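Long-range contacts in 2-Keto-3-deoxy-(6-phospho-)gluconate aldolase (Thermoproteus tenax, PDB 2R91), which is an aldolase of the dihydrodipicolinate synthetase family, a TIM-barrel protein with four chains in the assembly: residues R173-S178 / G192-S197; K112-L117 / K144-I149; A5-T10 / E19-H24. All blocks are in the same frame, centred on the assembly; numbering follows the deposited sequence.

Contact 1 (R173-S178 / G192-S197); sequences RVYNGS and GVVASS
The ring of Tyr-175 meets Val-193 at its edge, where Val-193 N lies near the ring plane, 3.8 Å from CD1 of Tyr-175. The two segments contain the last two strands of the TIM barrel, 173-176 and 192-193, neighbouring strands of a beta-alpha-beta unit whose connecting helix is 182-187; they run nearly parallel. Gly-192 comes in obliquely: its CA is 3.4 Å from Tyr-175 CD1, so the ring rests directly against a main chain that carries no side chain. The methyl CG2 of Val-194 is likewise oblique and packs 3.6 Å from Tyr-175 CB. The ring is brought beside this backbone by a first torsion of -57°, which sets CG opposite the carbonyl carbon. At the other end of the ring, the Arg-173 guanidinium approaches edge-on and grips the phenol oxygen side-on, NE standing 2.8 Å from Tyr-175 OH and NH2 joining the same atom. That hydroxyl also bonds Glu-2, so three bonds fix the ring's outer end.

Asn-176 pairs with Val-193, and both side chains touch helix 182-187, whereas Tyr-175 and Val-194 reach Val-4 of strand 2-6. This division is consistent with an outer and an inner barrel face.

At the end of strand 173-176, Asn-176 OD1 accepts from Ser-178 N, forming an Asx turn, while ND2 bonds Thr-162 OG1 and Asn-156 O. A water bridges Gly-177 O and Ser-196 N where direct pairing has ended. Across the strands, the weak bond from Asn-176 N to Gly-192 O is 3.4 Å long; that from Val-194 N to Asn-176 O is 3.0 Å and nearly straight (167°), although the donor stands 38° out of the carbonyl plane.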
ATOM      1  N   ARG A 173      13.396  19.245  18.355  1.00 28.26           N
ATOM      2  CA  ARG A 173      13.808  17.972  18.933  1.00 29.70           C
ATOM      3  C   ARG A 173      13.087  16.815  18.193  1.00 26.18           C
ATOM      4  O   ARG A 173      11.857  16.735  18.201  1.00 24.48           O
ATOM      5  CB  ARG A 173      13.456  17.927  20.411  1.00 31.28           C
ATOM      6  CG  ARG A 173      14.331  18.800  21.327  1.00 36.07           C
ATOM      7  CD  ARG A 173      13.594  19.116  22.656  1.00 36.72           C
ATOM      8  NE  ARG A 173      13.212  17.902  23.405  1.00 43.00           N
ATOM      9  CZ  ARG A 173      12.266  17.831  24.358  1.00 43.92           C
ATOM     10  NH1 ARG A 173      11.563  18.911  24.711  1.00 46.08           N
ATOM     11  NH2 ARG A 173      12.018  16.672  24.967  1.00 44.05           N
ATOM     12  N   VAL A 174      13.865  15.927  17.576  1.00 23.43           N
ATOM     13  CA  VAL A 174      13.333  14.837  16.728  1.00 20.59           C
ATOM     14  C   VAL A 174      13.649  13.449  17.323  1.00 20.93           C
ATOM     15  O   VAL A 174      14.792  13.168  17.710  1.00 19.89           O
ATOM     16  CB  VAL A 174      13.837  14.978  15.248  1.00 19.95           C
ATOM     17  CG1 VAL A 174      13.309  13.840  14.381  1.00 19.70           C
ATOM     18  CG2 VAL A 174      13.431  16.336  14.655  1.00 18.58           C
ATOM     19  N   TYR A 175      12.623  12.600  17.419  1.00 19.33           N
ATOM     20  CA  TYR A 175      12.683  11.270  18.029  1.00 20.27           C
ATOM     21  C   TYR A 175      12.054  10.251  17.084  1.00 18.95           C
ATOM     22  O   TYR A 175      11.061  10.544  16.399  1.00 18.05           O
ATOM     23  CB  TYR A 175      11.829  11.239  19.314  1.00 23.78           C
ATOM     24  CG  TYR A 175      12.259  12.281  20.309  1.00 25.41           C
ATOM     25  CD1 TYR A 175      13.126  11.961  21.345  1.00 24.73           C
ATOM     26  CD2 TYR A 175      11.846  13.594  20.182  1.00 26.51           C
ATOM     27  CE1 TYR A 175      13.570  12.918  22.237  1.00 25.22           C
ATOM     28  CE2 TYR A 175      12.270  14.567  21.094  1.00 26.32           C
ATOM     29  CZ  TYR A 175      13.119  14.203  22.118  1.00 26.13           C
ATOM     30  OH  TYR A 175      13.535  15.158  23.017  1.00 27.83           O
ATOM     31  N   ASN A 176      12.624   9.062  17.039  1.00 18.08           N
ATOM     32  CA  ASN A 176      11.989   7.974  16.307  1.00 18.69           C
ATOM     33  C   ASN A 176      11.290   7.034  17.286  1.00 18.73           C
ATOM     34  O   ASN A 176      11.811   6.759  18.382  1.00 19.11           O
ATOM     35  CB  ASN A 176      13.006   7.223  15.405  1.00 18.54           C
ATOM     36  CG  ASN A 176      12.371   6.061  14.680  1.00 17.95           C
ATOM     37  OD1 ASN A 176      12.226   4.996  15.246  1.00 20.45           O
ATOM     38  ND2 ASN A 176      11.943   6.273  13.444  1.00 19.28           N
ATOM     39  N   GLY A 177      10.111   6.540  16.902  1.00 19.05           N
ATOM     40  CA  GLY A 177       9.265   5.766  17.832  1.00 18.17           C
ATOM     41  C   GLY A 177       9.238   4.256  17.585  1.00 20.75           C
ATOM     42  O   GLY A 177       8.508   3.517  18.251  1.00 21.27           O
ATOM     43  N   SER A 178      10.047   3.779  16.643  1.00 19.61           N
ATOM     44  CA  SER A 178      10.083   2.348  16.319  1.00 20.01           C
ATOM     45  C   SER A 178      11.064   1.591  17.242  1.00 19.34           C
ATOM     46  O   SER A 178      12.224   1.987  17.374  1.00 18.17           O
ATOM     47  CB  SER A 178      10.410   2.139  14.829  1.00 21.37           C
ATOM     48  OG  SER A 178      10.600   0.742  14.563  1.00 25.04           O
ATOM     49  N   GLY A 192      16.586  11.558  20.348  1.00 20.67           N
ATOM     50  CA  GLY A 192      16.235  10.503  21.262  1.00 18.46           C
ATOM     51  C   GLY A 192      15.318   9.484  20.620  1.00 18.13           C
ATOM     52  O   GLY A 192      15.084   9.491  19.380  1.00 18.37           O
ATOM     53  N   VAL A 193      14.822   8.593  21.456  1.00 16.83           N
ATOM     54  CA  VAL A 193      13.860   7.578  21.037  1.00 17.87           C
ATOM     55  C   VAL A 193      12.613   7.705  21.889  1.00 17.77           C
ATOM     56  O   VAL A 193      12.701   8.072  23.057  1.00 17.06           O
ATOM     57  CB  VAL A 193      14.438   6.119  21.187  1.00 17.82           C
ATOM     58  CG1 VAL A 193      15.698   5.954  20.290  1.00 17.93           C
ATOM     59  CG2 VAL A 193      14.814   5.783  22.653  1.00 19.41           C
ATOM     60  N   VAL A 194      11.468   7.371  21.304  1.00 18.29           N
ATOM     61  CA  VAL A 194      10.242   7.208  22.073  1.00 19.69           C
ATOM     62  C   VAL A 194       9.685   5.813  21.811  1.00 20.06           C
ATOM     63  O   VAL A 194       8.679   5.641  21.150  1.00 22.49           O
ATOM     64  CB  VAL A 194       9.157   8.282  21.706  1.00 20.09           C
ATOM     65  CG1 VAL A 194       7.955   8.191  22.667  1.00 19.40           C
ATOM     66  CG2 VAL A 194       9.729   9.681  21.748  1.00 22.77           C
ATOM     67  N   ALA A 195      10.336   4.811  22.361  1.00 22.21           N
ATOM     68  CA  ALA A 195       9.993   3.428  22.065  1.00 21.48           C
ATOM     69  C   ALA A 195       9.145   2.772  23.160  1.00 19.13           C
ATOM     70  O   ALA A 195       9.421   2.909  24.361  1.00 20.26           O
ATOM     71  CB  ALA A 195      11.316   2.614  21.793  1.00 22.64           C
ATOM     72  N   SER A 196       8.149   1.992  22.743  1.00 18.14           N
ATOM     73  CA  SER A 196       7.257   1.275  23.669  1.00 17.80           C
ATOM     74  C   SER A 196       7.992   0.389  24.665  1.00 17.17           C
ATOM     75  O   SER A 196       7.541   0.215  25.800  1.00 15.93           O
ATOM     76  CB  SER A 196       6.250   0.436  22.869  1.00 19.23           C
ATOM     77  OG  SER A 196       6.907  -0.683  22.251  1.00 20.07           O
ATOM     78  N   SER A 197       9.140  -0.169  24.256  1.00 16.53           N
ATOM     79  CA  SER A 197       9.920  -1.026  25.154  1.00 16.72           C
ATOM     80  C   SER A 197      10.545  -0.292  26.359  1.00 17.40           C
ATOM     81  O   SER A 197      11.042  -0.940  27.285  1.00 16.84           O
ATOM     82  CB  SER A 197      11.050  -1.755  24.388  1.00 16.40           C
ATOM     83  OG  SER A 197      11.900  -0.820  23.767  1.00 17.44           O
TER
HETATM   84  O   HOH W   1       7.417   1.854  19.903  1.00 31.84           O

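Contact 2 (K112-L117 / K144-I149); sequences KYFRDL and KELGCI
Arg-115 reaches edge-on to the end of helix 140-146 and offers its NE to Leu-146 O. This bond is 3.0 Å long from Arg-115 NE to Leu-146 O and almost linear, at 177°, with the oxygen lying in the guanidinium plane. A second, weak bond uses the same edge: Arg-115 NH2 is 2.8 Å from Glu-145 O, but the angle at hydrogen is only 128°. The side chain spans the gap because it is extended from CG to NE (chi3 178°). Two successive carbonyls at the last turn of a helix thus face one guanidinium, and its positive charge would be expected to suit the negative end of the helix dipole. Gly-147, with positive phi, turns the chain away directly afterwards.

In the TIM barrel, helix 107-120 and helix 140-146 follow the neighbouring strands 93-96 and 125-129, and Phe-114 and Ile-149 both touch Leu-127 of the latter.

Phe-114 and Leu-146 lie beneath the polar layer and meet at a slant. One methyl, Leu-146 CD1, sits 3.9 Å from Phe-114 CB and equally near CG and CD2. Ile-149 CD1 approaches obliquely from the same side of the ring, 4.2 Å from Phe-114 CD1; the opposite face is taken by Tyr-113 CD2, 4.0 Å above its centre. Cys-148, in the loop after helix 140-146, is joined by a disulfide to Cys-118 of helix 107-120, and its SG lies 4.1 Å from Phe-114 O. Elsewhere on that helix, Lys-112 makes a cation-pi contact with Tyr-263 of the second subunit.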
ATOM      1  N   LYS A 112      -4.979  23.835   9.880  1.00 22.22           N
ATOM      2  CA  LYS A 112      -5.761  24.598  10.852  1.00 22.25           C
ATOM      3  C   LYS A 112      -5.724  23.915  12.205  1.00 20.84           C
ATOM      4  O   LYS A 112      -5.525  24.579  13.224  1.00 21.03           O
ATOM      5  CB  LYS A 112      -7.235  24.763  10.395  1.00 23.72           C
ATOM      6  CG  LYS A 112      -8.088  25.556  11.403  1.00 24.60           C
ATOM      7  CD  LYS A 112      -9.439  25.961  10.823  1.00 26.24           C
ATOM      8  CE  LYS A 112     -10.338  26.665  11.866  1.00 26.86           C
ATOM      9  NZ  LYS A 112      -9.664  27.822  12.519  1.00 30.63           N
ATOM     10  N   TYR A 113      -5.923  22.596  12.216  1.00 19.80           N
ATOM     11  CA  TYR A 113      -5.815  21.808  13.452  1.00 19.71           C
ATOM     12  C   TYR A 113      -4.533  22.089  14.236  1.00 19.98           C
ATOM     13  O   TYR A 113      -4.570  22.433  15.425  1.00 19.27           O
ATOM     14  CB  TYR A 113      -5.890  20.300  13.151  1.00 19.10           C
ATOM     15  CG  TYR A 113      -5.745  19.459  14.417  1.00 19.21           C
ATOM     16  CD1 TYR A 113      -6.810  19.363  15.340  1.00 18.58           C
ATOM     17  CD2 TYR A 113      -4.539  18.787  14.711  1.00 17.73           C
ATOM     18  CE1 TYR A 113      -6.697  18.610  16.512  1.00 18.63           C
ATOM     19  CE2 TYR A 113      -4.413  18.037  15.846  1.00 17.94           C
ATOM     20  CZ  TYR A 113      -5.492  17.946  16.759  1.00 20.57           C
ATOM     21  OH  TYR A 113      -5.367  17.190  17.904  1.00 19.66           O
ATOM     22  N   PHE A 114      -3.387  21.904  13.581  1.00 19.51           N
ATOM     23  CA  PHE A 114      -2.102  22.144  14.254  1.00 19.68           C
ATOM     24  C   PHE A 114      -1.890  23.604  14.593  1.00 20.25           C
ATOM     25  O   PHE A 114      -1.428  23.904  15.663  1.00 21.32           O
ATOM     26  CB  PHE A 114      -0.904  21.576  13.443  1.00 19.11           C
ATOM     27  CG  PHE A 114      -0.775  20.065  13.556  1.00 17.96           C
ATOM     28  CD1 PHE A 114      -0.224  19.492  14.683  1.00 19.03           C
ATOM     29  CD2 PHE A 114      -1.197  19.240  12.527  1.00 18.51           C
ATOM     30  CE1 PHE A 114      -0.107  18.104  14.824  1.00 18.47           C
ATOM     31  CE2 PHE A 114      -1.095  17.856  12.648  1.00 18.67           C
ATOM     32  CZ  PHE A 114      -0.535  17.285  13.811  1.00 17.52           C
ATOM     33  N   ARG A 115      -2.267  24.517  13.713  1.00 21.71           N
ATOM     34  CA  ARG A 115      -2.058  25.940  14.042  1.00 24.88           C
ATOM     35  C   ARG A 115      -2.911  26.398  15.234  1.00 24.63           C
ATOM     36  O   ARG A 115      -2.444  27.133  16.102  1.00 24.43           O
ATOM     37  CB  ARG A 115      -2.283  26.802  12.811  1.00 25.50           C
ATOM     38  CG  ARG A 115      -1.123  26.629  11.837  1.00 28.25           C
ATOM     39  CD  ARG A 115      -1.445  27.160  10.482  1.00 30.61           C
ATOM     40  NE  ARG A 115      -0.317  27.026   9.562  1.00 32.60           N
ATOM     41  CZ  ARG A 115      -0.413  27.171   8.242  1.00 34.41           C
ATOM     42  NH1 ARG A 115      -1.600  27.430   7.690  1.00 34.78           N
ATOM     43  NH2 ARG A 115       0.669  27.058   7.468  1.00 33.85           N
ATOM     44  N   ASP A 116      -4.143  25.915  15.307  1.00 24.48           N
ATOM     45  CA  ASP A 116      -4.970  26.179  16.474  1.00 25.30           C
ATOM     46  C   ASP A 116      -4.363  25.649  17.771  1.00 24.92           C
ATOM     47  O   ASP A 116      -4.451  26.272  18.834  1.00 23.92           O
ATOM     48  CB  ASP A 116      -6.348  25.573  16.279  1.00 26.67           C
ATOM     49  CG  ASP A 116      -7.219  26.413  15.384  1.00 29.31           C
ATOM     50  OD1 ASP A 116      -6.741  27.464  14.895  1.00 30.50           O
ATOM     51  OD2 ASP A 116      -8.372  26.011  15.156  1.00 29.88           O
ATOM     52  N   LEU A 117      -3.756  24.469  17.706  1.00 24.28           N
ATOM     53  CA  LEU A 117      -3.081  23.932  18.875  1.00 24.66           C
ATOM     54  C   LEU A 117      -1.913  24.814  19.308  1.00 24.32           C
ATOM     55  O   LEU A 117      -1.743  25.124  20.506  1.00 25.54           O
ATOM     56  CB  LEU A 117      -2.557  22.539  18.535  1.00 25.58           C
ATOM     57  CG  LEU A 117      -2.786  21.395  19.495  1.00 28.12           C
ATOM     58  CD1 LEU A 117      -4.182  21.473  20.156  1.00 27.07           C
ATOM     59  CD2 LEU A 117      -2.593  20.067  18.708  1.00 25.57           C
ATOM     60  N   LYS A 144       7.292  21.613   8.377  1.00 25.64           N
ATOM     61  CA  LYS A 144       7.881  22.948   8.265  1.00 27.51           C
ATOM     62  C   LYS A 144       6.842  23.967   7.801  1.00 27.53           C
ATOM     63  O   LYS A 144       6.777  25.075   8.350  1.00 26.98           O
ATOM     64  CB  LYS A 144       9.072  22.953   7.286  1.00 28.28           C
ATOM     65  CG  LYS A 144       9.754  24.330   7.167  1.00 29.24           C
ATOM     66  CD  LYS A 144      10.859  24.351   6.109  1.00 29.89           C
ATOM     67  CE  LYS A 144      11.598  25.718   6.104  1.00 31.98           C
ATOM     68  NZ  LYS A 144      12.524  25.820   4.926  1.00 34.62           N
ATOM     69  N   GLU A 145       6.054  23.575   6.796  1.00 29.75           N
ATOM     70  CA  GLU A 145       4.951  24.383   6.210  1.00 33.24           C
ATOM     71  C   GLU A 145       3.892  24.789   7.248  1.00 32.94           C
ATOM     72  O   GLU A 145       3.184  25.790   7.047  1.00 34.15           O
ATOM     73  CB  GLU A 145       4.282  23.668   4.991  1.00 34.03           C
ATOM     74  CG  GLU A 145       5.084  23.747   3.628  1.00 39.29           C
ATOM     75  CD  GLU A 145       4.724  22.696   2.483  1.00 40.35           C
ATOM     76  OE1 GLU A 145       4.312  21.514   2.729  1.00 42.90           O
ATOM     77  OE2 GLU A 145       4.916  23.052   1.292  1.00 43.59           O
ATOM     78  N   LEU A 146       3.781  24.043   8.355  1.00 30.54           N
ATOM     79  CA  LEU A 146       2.832  24.396   9.423  1.00 29.33           C
ATOM     80  C   LEU A 146       3.281  25.632  10.169  1.00 30.76           C
ATOM     81  O   LEU A 146       2.454  26.416  10.646  1.00 31.16           O
ATOM     82  CB  LEU A 146       2.631  23.251  10.421  1.00 26.91           C
ATOM     83  CG  LEU A 146       1.982  21.985   9.894  1.00 27.14           C
ATOM     84  CD1 LEU A 146       1.999  20.894  10.985  1.00 25.19           C
ATOM     85  CD2 LEU A 146       0.543  22.269   9.412  1.00 26.09           C
ATOM     86  N   GLY A 147       4.595  25.797  10.284  1.00 31.17           N
ATOM     87  CA  GLY A 147       5.183  27.016  10.851  1.00 31.74           C
ATOM     88  C   GLY A 147       5.271  27.172  12.369  1.00 32.69           C
ATOM     89  O   GLY A 147       5.574  28.269  12.853  1.00 33.90           O
ATOM     90  N   CYS A 148       4.995  26.119  13.137  1.00 30.77           N
ATOM     91  CA  CYS A 148       4.982  26.255  14.598  1.00 30.85           C
ATOM     92  C   CYS A 148       5.408  24.982  15.363  1.00 29.42           C
ATOM     93  O   CYS A 148       5.341  24.922  16.598  1.00 29.85           O
ATOM     94  CB  CYS A 148       3.601  26.722  15.084  1.00 32.27           C
ATOM     95  SG  CYS A 148       2.285  25.516  14.794  1.00 34.01           S
ATOM     96  N   ILE A 149       5.850  23.976  14.630  1.00 28.15           N
ATOM     97  CA  ILE A 149       6.201  22.695  15.235  1.00 26.79           C
ATOM     98  C   ILE A 149       7.598  22.811  15.819  1.00 26.70           C
ATOM     99  O   ILE A 149       8.504  23.264  15.135  1.00 26.08           O
ATOM    100  CB  ILE A 149       6.157  21.576  14.153  1.00 26.80           C
ATOM    101  CG1 ILE A 149       4.721  21.403  13.583  1.00 26.00           C
ATOM    102  CG2 ILE A 149       6.688  20.262  14.696  1.00 25.46           C
ATOM    103  CD1 ILE A 149       3.659  21.121  14.635  1.00 24.66           C
TER

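Contact 3 (A5-T10 / E19-H24); sequences APVITT and ELFANH
Phe-21 crosses Thr-10 at about a right angle, and its side chain can be followed along the loop that leaves the first strand of the TIM barrel, 2-6. Helix 18-30, which carries Phe-21, is the helix of this first beta-alpha unit. At the start, Phe-21 CB lies 3.2 Å from Thr-10 OG1, a hydroxyl that is hydrogen-bonded to Asp-17 O. CG is already further from that oxygen. CD1 and then CE1 pass the carbonyl of Ile-8, with Phe-21 CE1 3.4 Å from Ile-8 O. This oxygen lies at the ring edge, in its plane; it is buried without a hydrogen-bonding partner in the model, and the ring edge lies against it. CE1 also touches Val-7 CG1 at 3.7 Å, and CZ, the tip, is 3.8 Å from the same methyl. The first torsion of -175° swings the ring away from its own backbone N, along the loop toward Val-7. Leu-56, Ala-59 and Ala-60 of helix 50-63 also pack against it.

His-24, almost one turn further along the helix, meets Val-7 and Ile-8. Val-7 CG2 is at its edge, 3.6 Å from His-24 CD2. Ile-8 crosses it at roughly a right angle and lays CD1 over one face, a CH-pi contact 4.3 Å from the His-24 ring centroid and 25° off its normal. ND1 bonds Tyr-253 OH. The imidazole is held at both nitrogens, since His-24 NE2 bonds Asn-199 OD1, the same oxygen that accepts from Ile-8 N.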
ATOM      1  N   ALA A   5       9.592   7.460  27.342  1.00 16.88           N
ATOM      2  CA  ALA A   5       8.675   6.337  27.421  1.00 16.99           C
ATOM      3  C   ALA A   5       7.246   6.740  27.027  1.00 19.07           C
ATOM      4  O   ALA A   5       6.650   7.581  27.691  1.00 19.69           O
ATOM      5  CB  ALA A   5       8.683   5.764  28.812  1.00 17.51           C
ATOM      6  N   PRO A   6       6.686   6.112  25.963  1.00 18.68           N
ATOM      7  CA  PRO A   6       5.261   6.284  25.656  1.00 17.19           C
ATOM      8  C   PRO A   6       4.578   5.318  26.612  1.00 17.80           C
ATOM      9  O   PRO A   6       4.377   4.122  26.317  1.00 16.69           O
ATOM     10  CB  PRO A   6       5.161   5.862  24.168  1.00 17.23           C
ATOM     11  CG  PRO A   6       6.255   4.739  24.044  1.00 18.05           C
ATOM     12  CD  PRO A   6       7.356   5.130  25.060  1.00 19.05           C
ATOM     13  N   VAL A   7       4.271   5.834  27.803  1.00 16.39           N
ATOM     14  CA  VAL A   7       3.884   5.019  28.934  1.00 15.61           C
ATOM     15  C   VAL A   7       2.520   4.379  28.751  1.00 16.19           C
ATOM     16  O   VAL A   7       1.611   4.981  28.154  1.00 15.07           O
ATOM     17  CB  VAL A   7       3.975   5.859  30.238  1.00 16.62           C
ATOM     18  CG1 VAL A   7       2.861   6.946  30.265  1.00 15.83           C
ATOM     19  CG2 VAL A   7       3.955   4.953  31.473  1.00 18.68           C
ATOM     20  N   ILE A   8       2.385   3.141  29.238  1.00 15.76           N
ATOM     21  CA  ILE A   8       1.090   2.479  29.242  1.00 16.67           C
ATOM     22  C   ILE A   8       0.116   3.192  30.195  1.00 18.14           C
ATOM     23  O   ILE A   8       0.518   3.738  31.212  1.00 18.49           O
ATOM     24  CB  ILE A   8       1.189   0.980  29.660  1.00 16.85           C
ATOM     25  CG1 ILE A   8       1.980   0.838  30.967  1.00 18.06           C
ATOM     26  CG2 ILE A   8       1.832   0.128  28.511  1.00 16.86           C
ATOM     27  CD1 ILE A   8       1.974  -0.570  31.581  1.00 17.59           C
ATOM     28  N   THR A   9      -1.168   3.115  29.867  1.00 18.34           N
ATOM     29  CA  THR A   9      -2.223   3.597  30.714  1.00 18.73           C
ATOM     30  C   THR A   9      -2.767   2.382  31.495  1.00 18.48           C
ATOM     31  O   THR A   9      -3.298   1.445  30.912  1.00 18.05           O
ATOM     32  CB  THR A   9      -3.310   4.241  29.849  1.00 18.45           C
ATOM     33  OG1 THR A   9      -2.757   5.348  29.119  1.00 18.85           O
ATOM     34  CG2 THR A   9      -4.481   4.698  30.711  1.00 19.84           C
ATOM     35  N   THR A  10      -2.616   2.409  32.816  1.00 19.75           N
ATOM     36  CA  THR A  10      -2.839   1.233  33.659  1.00 21.95           C
ATOM     37  C   THR A  10      -4.284   1.194  34.189  1.00 24.13           C
ATOM     38  O   THR A  10      -4.567   1.845  35.205  1.00 24.56           O
ATOM     39  CB  THR A  10      -1.873   1.225  34.864  1.00 22.79           C
ATOM     40  OG1 THR A  10      -1.979   2.482  35.550  1.00 23.74           O
ATOM     41  CG2 THR A  10      -0.372   1.063  34.443  1.00 22.82           C
ATOM     42  N   GLU A  19      -2.318   4.419  41.247  1.00 34.45           N
ATOM     43  CA  GLU A  19      -1.282   3.830  42.089  1.00 35.45           C
ATOM     44  C   GLU A  19      -0.408   2.889  41.254  1.00 33.57           C
ATOM     45  O   GLU A  19       0.814   2.934  41.339  1.00 32.94           O
ATOM     46  CB  GLU A  19      -1.865   3.085  43.292  1.00 38.13           C
ATOM     47  CG  GLU A  19      -2.421   4.018  44.391  1.00 44.16           C
ATOM     48  CD  GLU A  19      -3.785   4.623  44.034  1.00 47.00           C
ATOM     49  OE1 GLU A  19      -3.893   5.884  43.984  1.00 48.51           O
ATOM     50  OE2 GLU A  19      -4.750   3.837  43.795  1.00 49.44           O
ATOM     51  N   LEU A  20      -1.040   2.021  40.469  1.00 30.98           N
ATOM     52  CA  LEU A  20      -0.267   1.192  39.511  1.00 28.81           C
ATOM     53  C   LEU A  20       0.569   2.097  38.585  1.00 26.26           C
ATOM     54  O   LEU A  20       1.752   1.851  38.379  1.00 27.08           O
ATOM     55  CB  LEU A  20      -1.181   0.288  38.698  1.00 27.03           C
ATOM     56  CG  LEU A  20      -1.896  -0.824  39.432  1.00 28.65           C
ATOM     57  CD1 LEU A  20      -2.751  -1.595  38.443  1.00 27.46           C
ATOM     58  CD2 LEU A  20      -0.879  -1.757  40.163  1.00 28.50           C
ATOM     59  N   PHE A  21      -0.039   3.160  38.071  1.00 25.03           N
ATOM     60  CA  PHE A  21       0.630   4.063  37.127  1.00 25.43           C
ATOM     61  C   PHE A  21       1.862   4.749  37.724  1.00 26.79           C
ATOM     62  O   PHE A  21       2.925   4.812  37.095  1.00 25.49           O
ATOM     63  CB  PHE A  21      -0.376   5.094  36.599  1.00 25.55           C
ATOM     64  CG  PHE A  21       0.170   5.999  35.542  1.00 25.50           C
ATOM     65  CD1 PHE A  21       0.198   5.597  34.208  1.00 24.91           C
ATOM     66  CD2 PHE A  21       0.662   7.260  35.872  1.00 25.88           C
ATOM     67  CE1 PHE A  21       0.711   6.428  33.220  1.00 24.97           C
ATOM     68  CE2 PHE A  21       1.170   8.104  34.894  1.00 25.77           C
ATOM     69  CZ  PHE A  21       1.194   7.681  33.551  1.00 26.09           C
ATOM     70  N   ALA A  22       1.714   5.263  38.944  1.00 26.34           N
ATOM     71  CA  ALA A  22       2.790   5.964  39.636  1.00 26.91           C
ATOM     72  C   ALA A  22       3.943   5.048  39.970  1.00 25.71           C
ATOM     73  O   ALA A  22       5.072   5.461  39.852  1.00 25.63           O
ATOM     74  CB  ALA A  22       2.263   6.618  40.967  1.00 26.87           C
ATOM     75  N   ASN A  23       3.652   3.839  40.437  1.00 25.14           N
ATOM     76  CA  ASN A  23       4.695   2.883  40.746  1.00 26.90           C
ATOM     77  C   ASN A  23       5.493   2.601  39.470  1.00 25.43           C
ATOM     78  O   ASN A  23       6.726   2.640  39.478  1.00 24.72           O
ATOM     79  CB  ASN A  23       4.088   1.576  41.274  1.00 29.34           C
ATOM     80  CG  ASN A  23       5.133   0.477  41.487  1.00 32.40           C
ATOM     81  OD1 ASN A  23       5.924   0.537  42.428  1.00 32.90           O
ATOM     82  ND2 ASN A  23       5.127  -0.543  40.617  1.00 31.47           N
ATOM     83  N   HIS A  24       4.768   2.342  38.383  1.00 23.79           N
ATOM     84  CA  HIS A  24       5.401   2.026  37.071  1.00 21.99           C
ATOM     85  C   HIS A  24       6.250   3.198  36.587  1.00 21.65           C
ATOM     86  O   HIS A  24       7.407   3.041  36.263  1.00 22.04           O
ATOM     87  CB  HIS A  24       4.314   1.688  36.037  1.00 19.67           C
ATOM     88  CG  HIS A  24       4.855   1.415  34.653  1.00 20.91           C
ATOM     89  ND1 HIS A  24       5.785   0.425  34.405  1.00 20.85           N
ATOM     90  CD2 HIS A  24       4.581   1.986  33.452  1.00 19.51           C
ATOM     91  CE1 HIS A  24       6.070   0.409  33.105  1.00 20.55           C
ATOM     92  NE2 HIS A  24       5.353   1.343  32.507  1.00 20.28           N
TER

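The barrel closes between contacts 1 and 3: strands 192-193 and 2-6 are neighbours in the sheet, and Ala-195 O lies 3.1 Å from Pro-6 CD, although the contact centres are about 18 Å apart. Contact 1 is the most central: its centre lies about 7 Å from the centre of the chain, against about 12 Å for contact 3 and about 21 Å for contact 2. Contacts 2 and 3 lie on opposite sides of the chain's centre, about 30 Å apart between centres. Contact 2 approaches contact 1 to about 7 Å between nearest atoms. A sulfate ion, probably from the crystallisation liquor, though such ions often mark pockets, lies about 5 Å from the Val-194 side chain.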